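Local coordinates for protein GNA33 (PDB 2G5D) that probably cleaves the glycosidic bond between N-acetylmuramic acid and N-acetylglucosamine in peptidoglycan, leaving a 1,6-anhydro ring on the muramic acid, at residues K199-R213 with I258-S270. Numbering follows the deposited sequence.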
loop_
_atom_site.group_PDB
_atom_site.type_symbol
_atom_site.label_atom_id
_atom_site.label_comp_id
_atom_site.label_asym_id
_atom_site.label_seq_id
_atom_site.Cartn_x
_atom_site.Cartn_y
_atom_site.Cartn_z
ATOM N N LYS A 199 -16.646 5.748 -11.149
ATOM C CA LYS A 199 -17.376 6.095 -9.930
ATOM C C LYS A 199 -18.258 7.333 -10.154
ATOM O O LYS A 199 -17.782 8.369 -10.634
ATOM C CB LYS A 199 -16.407 6.330 -8.756
ATOM C CG LYS A 199 -15.195 5.402 -8.716
ATOM C CD LYS A 199 -15.544 3.995 -8.260
ATOM C CE LYS A 199 -14.339 3.079 -8.358
ATOM N NZ LYS A 199 -14.522 1.809 -7.606
ATOM N N GLY A 200 -19.537 7.220 -9.805
ATOM C CA GLY A 200 -20.477 8.318 -10.002
ATOM C C GLY A 200 -21.748 8.238 -9.177
ATOM O O GLY A 200 -21.835 7.468 -8.215
ATOM N N ARG A 201 -22.727 9.054 -9.561
ATOM C CA ARG A 201 -24.017 9.144 -8.872
ATOM C C ARG A 201 -25.122 9.521 -9.856
ATOM O O ARG A 201 -24.875 10.248 -10.821
ATOM C CB ARG A 201 -23.957 10.175 -7.738
ATOM C CG ARG A 201 -23.443 11.547 -8.168
ATOM C CD ARG A 201 -23.612 12.601 -7.093
ATOM N NE ARG A 201 -23.581 13.936 -7.685
ATOM C CZ ARG A 201 -24.658 14.654 -7.984
ATOM N NH1 ARG A 201 -25.873 14.191 -7.727
ATOM N NH2 ARG A 201 -24.519 15.848 -8.538
ATOM N N PHE A 202 -26.335 9.029 -9.601
ATOM C CA PHE A 202 -27.508 9.375 -10.407
ATOM C C PHE A 202 -27.969 10.796 -10.085
ATOM O O PHE A 202 -28.008 11.198 -8.919
ATOM C CB PHE A 202 -28.665 8.397 -10.166
ATOM C CG PHE A 202 -28.303 6.942 -10.360
ATOM C CD1 PHE A 202 -28.351 6.052 -9.287
ATOM C CD2 PHE A 202 -27.925 6.459 -11.612
ATOM C CE1 PHE A 202 -28.023 4.697 -9.458
ATOM C CE2 PHE A 202 -27.600 5.115 -11.794
ATOM C CZ PHE A 202 -27.643 4.233 -10.712
ATOM N N GLU A 203 -28.309 11.550 -11.127
ATOM C CA GLU A 203 -28.798 12.924 -10.991
ATOM C C GLU A 203 -29.558 13.278 -12.260
ATOM O O GLU A 203 -28.958 13.416 -13.333
ATOM C CB GLU A 203 -27.635 13.901 -10.751
ATOM C CG GLU A 203 -28.014 15.387 -10.727
ATOM C CD GLU A 203 -28.629 15.838 -9.407
ATOM O OE1 GLU A 203 -28.193 15.369 -8.331
ATOM O OE2 GLU A 203 -29.541 16.689 -9.448
ATOM N N GLY A 204 -30.877 13.421 -12.127
ATOM C CA GLY A 204 -31.764 13.607 -13.271
ATOM C C GLY A 204 -31.942 12.269 -13.957
ATOM O O GLY A 204 -32.361 11.296 -13.328
ATOM N N SER A 205 -31.627 12.222 -15.249
ATOM C CA SER A 205 -31.507 10.954 -15.965
ATOM C C SER A 205 -30.061 10.790 -16.434
ATOM O O SER A 205 -29.794 10.304 -17.535
ATOM C CB SER A 205 -32.494 10.876 -17.139
ATOM O OG SER A 205 -32.033 11.618 -18.254
ATOM N N ARG A 206 -29.131 11.205 -15.580
ATOM C CA ARG A 206 -27.708 11.138 -15.891
ATOM C C ARG A 206 -26.911 10.373 -14.839
ATOM O O ARG A 206 -27.339 10.244 -13.689
ATOM C CB ARG A 206 -27.126 12.544 -16.036
ATOM C CG ARG A 206 -27.610 13.336 -17.247
ATOM C CD ARG A 206 -26.815 14.626 -17.334
ATOM N NE ARG A 206 -26.966 15.304 -18.616
ATOM C CZ ARG A 206 -26.055 16.121 -19.138
ATOM N NH1 ARG A 206 -24.911 16.343 -18.497
ATOM N NH2 ARG A 206 -26.283 16.706 -20.310
ATOM N N PHE A 207 -25.754 9.868 -15.260
ATOM C CA PHE A 207 -24.738 9.320 -14.367
ATOM C C PHE A 207 -23.497 10.198 -14.529
ATOM O O PHE A 207 -22.856 10.198 -15.584
ATOM C CB PHE A 207 -24.440 7.862 -14.733
ATOM C CG PHE A 207 -23.770 7.077 -13.634
ATOM C CD1 PHE A 207 -22.390 6.855 -13.656
ATOM C CD2 PHE A 207 -24.517 6.547 -12.585
ATOM C CE1 PHE A 207 -21.766 6.128 -12.653
ATOM C CE2 PHE A 207 -23.900 5.815 -11.572
ATOM C CZ PHE A 207 -22.520 5.608 -11.608
ATOM N N LEU A 208 -23.195 10.970 -13.490
ATOM C CA LEU A 208 -22.136 11.978 -13.526
ATOM C C LEU A 208 -20.967 11.559 -12.643
ATOM O O LEU A 208 -21.185 10.880 -11.635
ATOM C CB LEU A 208 -22.665 13.319 -13.009
ATOM C CG LEU A 208 -24.084 13.769 -13.360
ATOM C CD1 LEU A 208 -24.562 14.780 -12.336
ATOM C CD2 LEU A 208 -24.136 14.337 -14.772
ATOM N N PRO A 209 -19.729 11.972 -13.004
ATOM C CA PRO A 209 -18.566 11.754 -12.133
ATOM C C PRO A 209 -18.885 12.120 -10.684
ATOM O O PRO A 209 -19.635 13.069 -10.448
ATOM C CB PRO A 209 -17.521 12.713 -12.709
ATOM C CG PRO A 209 -17.846 12.770 -14.155
ATOM C CD PRO A 209 -19.348 12.647 -14.262
ATOM N N TYR A 210 -18.356 11.355 -9.727
ATOM C CA TYR A 210 -18.581 11.659 -8.326
ATOM C C TYR A 210 -17.835 12.935 -7.920
ATOM O O TYR A 210 -16.972 13.426 -8.662
ATOM C CB TYR A 210 -18.237 10.476 -7.389
ATOM C CG TYR A 210 -19.042 10.550 -6.113
ATOM C CD1 TYR A 210 -18.469 10.999 -4.917
ATOM C CD2 TYR A 210 -20.406 10.250 -6.120
ATOM C CE1 TYR A 210 -19.236 11.115 -3.754
ATOM C CE2 TYR A 210 -21.171 10.357 -4.979
ATOM C CZ TYR A 210 -20.581 10.790 -3.796
ATOM O OH TYR A 210 -21.362 10.904 -2.672
ATOM N N HIS A 211 -18.202 13.476 -6.761
ATOM C CA HIS A 211 -17.638 14.717 -6.228
ATOM C C HIS A 211 -16.109 14.669 -6.081
ATOM O O HIS A 211 -15.527 13.624 -5.787
ATOM C CB HIS A 211 -18.289 15.043 -4.884
ATOM C CG HIS A 211 -19.765 15.283 -4.964
ATOM N ND1 HIS A 211 -20.306 16.413 -5.539
ATOM C CD2 HIS A 211 -20.814 14.551 -4.516
ATOM C CE1 HIS A 211 -21.622 16.364 -5.451
ATOM N NE2 HIS A 211 -21.957 15.244 -4.836
ATOM N N THR A 212 -15.481 15.821 -6.306
ATOM C CA THR A 212 -14.029 15.984 -6.224
ATOM C C THR A 212 -13.673 16.398 -4.806
ATOM O O THR A 212 -14.556 16.818 -4.052
ATOM C CB THR A 212 -13.537 17.091 -7.181
ATOM O OG1 THR A 212 -14.259 18.297 -6.909
ATOM C CG2 THR A 212 -13.731 16.703 -8.638
ATOM N N ARG A 213 -12.389 16.282 -4.452
ATOM C CA ARG A 213 -11.902 16.698 -3.126
ATOM C C ARG A 213 -12.339 18.113 -2.753
ATOM O O ARG A 213 -12.807 18.336 -1.643
ATOM C CB ARG A 213 -10.377 16.602 -3.026
ATOM C CG ARG A 213 -9.828 16.990 -1.659
ATOM C CD ARG A 213 -8.338 16.776 -1.564
ATOM N NE ARG A 213 -7.976 15.364 -1.627
ATOM C CZ ARG A 213 -7.953 14.522 -0.588
ATOM N NH1 ARG A 213 -8.255 14.921 0.646
ATOM N NH2 ARG A 213 -7.605 13.267 -0.794
ATOM N N ILE A 258 -8.807 3.049 10.747
ATOM C CA ILE A 258 -9.448 3.483 9.515
ATOM C C ILE A 258 -8.701 2.868 8.319
ATOM O O ILE A 258 -7.486 3.038 8.170
ATOM C CB ILE A 258 -9.493 5.058 9.442
ATOM C CG1 ILE A 258 -10.210 5.663 10.659
ATOM C CG2 ILE A 258 -10.182 5.542 8.199
ATOM C CD1 ILE A 258 -11.645 5.151 10.867
ATOM N N GLY A 259 -9.435 2.136 7.485
ATOM C CA GLY A 259 -8.846 1.460 6.332
ATOM C C GLY A 259 -9.435 1.945 5.023
ATOM O O GLY A 259 -10.540 2.474 5.002
ATOM N N TYR A 260 -8.685 1.769 3.938
ATOM C CA TYR A 260 -9.166 2.038 2.590
ATOM C C TYR A 260 -10.421 1.227 2.234
ATOM O O TYR A 260 -10.457 0.016 2.425
ATOM C CB TYR A 260 -8.048 1.723 1.580
ATOM C CG TYR A 260 -8.439 1.927 0.143
ATOM C CD1 TYR A 260 -8.303 3.171 -0.469
ATOM C CD2 TYR A 260 -8.959 0.874 -0.609
ATOM C CE1 TYR A 260 -8.666 3.358 -1.796
ATOM C CE2 TYR A 260 -9.329 1.051 -1.928
ATOM C CZ TYR A 260 -9.176 2.288 -2.518
ATOM O OH TYR A 260 -9.540 2.447 -3.830
ATOM N N ALA A 261 -11.437 1.900 1.695
ATOM C CA ALA A 261 -12.627 1.206 1.185
ATOM C C ALA A 261 -12.756 1.399 -0.328
ATOM O O ALA A 261 -12.871 0.422 -1.076
ATOM C CB ALA A 261 -13.890 1.678 1.906
ATOM N N ASP A 262 -12.730 2.661 -0.767
ATOM C CA ASP A 262 -12.814 3.014 -2.193
ATOM C C ASP A 262 -12.255 4.431 -2.422
ATOM O O ASP A 262 -11.676 5.026 -1.506
ATOM C CB ASP A 262 -14.266 2.891 -2.702
ATOM C CG ASP A 262 -14.356 2.447 -4.171
ATOM O OD1 ASP A 262 -15.405 1.871 -4.552
ATOM O OD2 ASP A 262 -13.398 2.670 -4.950
ATOM N N LYS A 263 -12.395 4.934 -3.651
ATOM C CA LYS A 263 -11.997 6.295 -4.017
ATOM C C LYS A 263 -12.849 6.828 -5.172
ATOM O O LYS A 263 -13.577 6.068 -5.811
ATOM C CB LYS A 263 -10.495 6.381 -4.344
ATOM C CG LYS A 263 -9.996 5.483 -5.470
ATOM C CD LYS A 263 -8.494 5.693 -5.697
ATOM C CE LYS A 263 -7.889 4.551 -6.504
ATOM N NZ LYS A 263 -6.437 4.784 -6.711
ATOM N N ASN A 264 -12.753 8.130 -5.440
ATOM C CA ASN A 264 -13.584 8.756 -6.483
ATOM C C ASN A 264 -13.015 8.689 -7.905
ATOM O O ASN A 264 -13.686 9.106 -8.857
ATOM C CB ASN A 264 -13.962 10.199 -6.103
ATOM C CG ASN A 264 -12.756 11.123 -5.962
ATOM O OD1 ASN A 264 -11.599 10.714 -6.093
ATOM N ND2 ASN A 264 -13.035 12.382 -5.670
ATOM N N GLU A 265 -11.793 8.157 -8.029
ATOM C CA GLU A 265 -11.095 7.960 -9.306
ATOM C C GLU A 265 -10.682 9.235 -10.050
ATOM O O GLU A 265 -10.247 9.170 -11.205
ATOM C CB GLU A 265 -11.857 6.986 -10.236
ATOM C CG GLU A 265 -11.844 5.532 -9.765
ATOM C CD GLU A 265 -10.500 4.848 -9.951
ATOM O OE1 GLU A 265 -9.663 5.378 -10.713
ATOM O OE2 GLU A 265 -10.287 3.772 -9.338
ATOM N N HIS A 266 -10.809 10.387 -9.398
ATOM C CA HIS A 266 -10.272 11.623 -9.953
ATOM C C HIS A 266 -8.754 11.607 -9.764
ATOM O O HIS A 266 -8.261 10.977 -8.825
ATOM C CB HIS A 266 -10.928 12.855 -9.320
ATOM C CG HIS A 266 -12.357 13.043 -9.723
ATOM N ND1 HIS A 266 -12.722 13.649 -10.906
ATOM C CD2 HIS A 266 -13.511 12.694 -9.105
ATOM C CE1 HIS A 266 -14.042 13.671 -10.996
ATOM N NE2 HIS A 266 -14.543 13.095 -9.917
ATOM N N PRO A 267 -8.007 12.247 -10.680
ATOM C CA PRO A 267 -6.539 12.145 -10.683
ATOM C C PRO A 267 -5.857 12.600 -9.400
ATOM O O PRO A 267 -6.270 13.589 -8.782
ATOM C CB PRO A 267 -6.126 13.057 -11.847
ATOM C CG PRO A 267 -7.306 13.959 -12.048
ATOM C CD PRO A 267 -8.481 13.084 -11.794
ATOM N N TYR A 268 -4.813 11.879 -9.007
ATOM C CA TYR A 268 -3.949 12.335 -7.933
ATOM C C TYR A 268 -3.068 13.484 -8.433
ATOM O O TYR A 268 -2.441 13.382 -9.489
ATOM C CB TYR A 268 -3.091 11.185 -7.378
ATOM C CG TYR A 268 -1.894 11.669 -6.581
ATOM C CD1 TYR A 268 -0.631 11.746 -7.174
ATOM C CD2 TYR A 268 -2.031 12.094 -5.250
ATOM C CE1 TYR A 268 0.472 12.213 -6.469
ATOM C CE2 TYR A 268 -0.929 12.566 -4.529
ATOM C CZ TYR A 268 0.317 12.618 -5.151
ATOM O OH TYR A 268 1.425 13.070 -4.470
ATOM N N VAL A 269 -3.040 14.581 -7.674
ATOM C CA VAL A 269 -2.101 15.674 -7.917
ATOM C C VAL A 269 -1.308 15.949 -6.641
ATOM O O VAL A 269 -1.885 16.058 -5.558
ATOM C CB VAL A 269 -2.823 16.968 -8.398
ATOM C CG1 VAL A 269 -1.856 18.153 -8.457
ATOM C CG2 VAL A 269 -3.486 16.745 -9.753
ATOM N N SER A 270 0.015 16.045 -6.766
ATOM C CA SER A 270 0.857 16.447 -5.639
ATOM C C SER A 270 0.652 17.926 -5.258
ATOM O O SER A 270 0.952 18.832 -6.037
ATOM C CB SER A 270 2.332 16.187 -5.940
ATOM O OG SER A 270 3.124 16.472 -4.804
#
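His266 and Asn264 each donate a side-chain N-H to the backbone leaving the hairpin 199-209. His266 NE2 bonds to Tyr210 O at 2.8 Å, with the oxygen tilted 20° out of the imidazole plane. Thr212 lays its methyl over the centre of one face of that ring, a CH-pi contact with CG2 3.8 Å from the centroid. One residue on from Tyr210, Asn264 ND2 donates to His211 O at 2.8 Å, meeting a lone pair of that oxygen in the carbonyl plane through a fairly straight bond. The Asn264 side chain stands between its own backbone N and carbonyl carbon (chi1 62°), where OD1 also accepts a weak bond from His266 N.

At the other end of the contact, Lys199 bends at chi2 (-75°), running its CG past Lys263 O and against Glu265 CG (3.5 Å). Its NZ then forms a salt bridge with Asp262 OD2 at 3.0 Å, on the syn side, while Lys263 N holds the same oxygen from the anti side. Lys199 NZ also bonds to Ser149 OG.

Farther out, Asn264 OD1 accepts from Tyr312 N and ND2 also donates to Pro310 O, just before strand 313-317. Within the MltA-specific insert domain, the contact thus joins the small sheet containing hairpin 199-209 to the end of strand 255-263, which pairs with 313-317, and Thr212 occupies the N-cap position of helix 213-217 beside it.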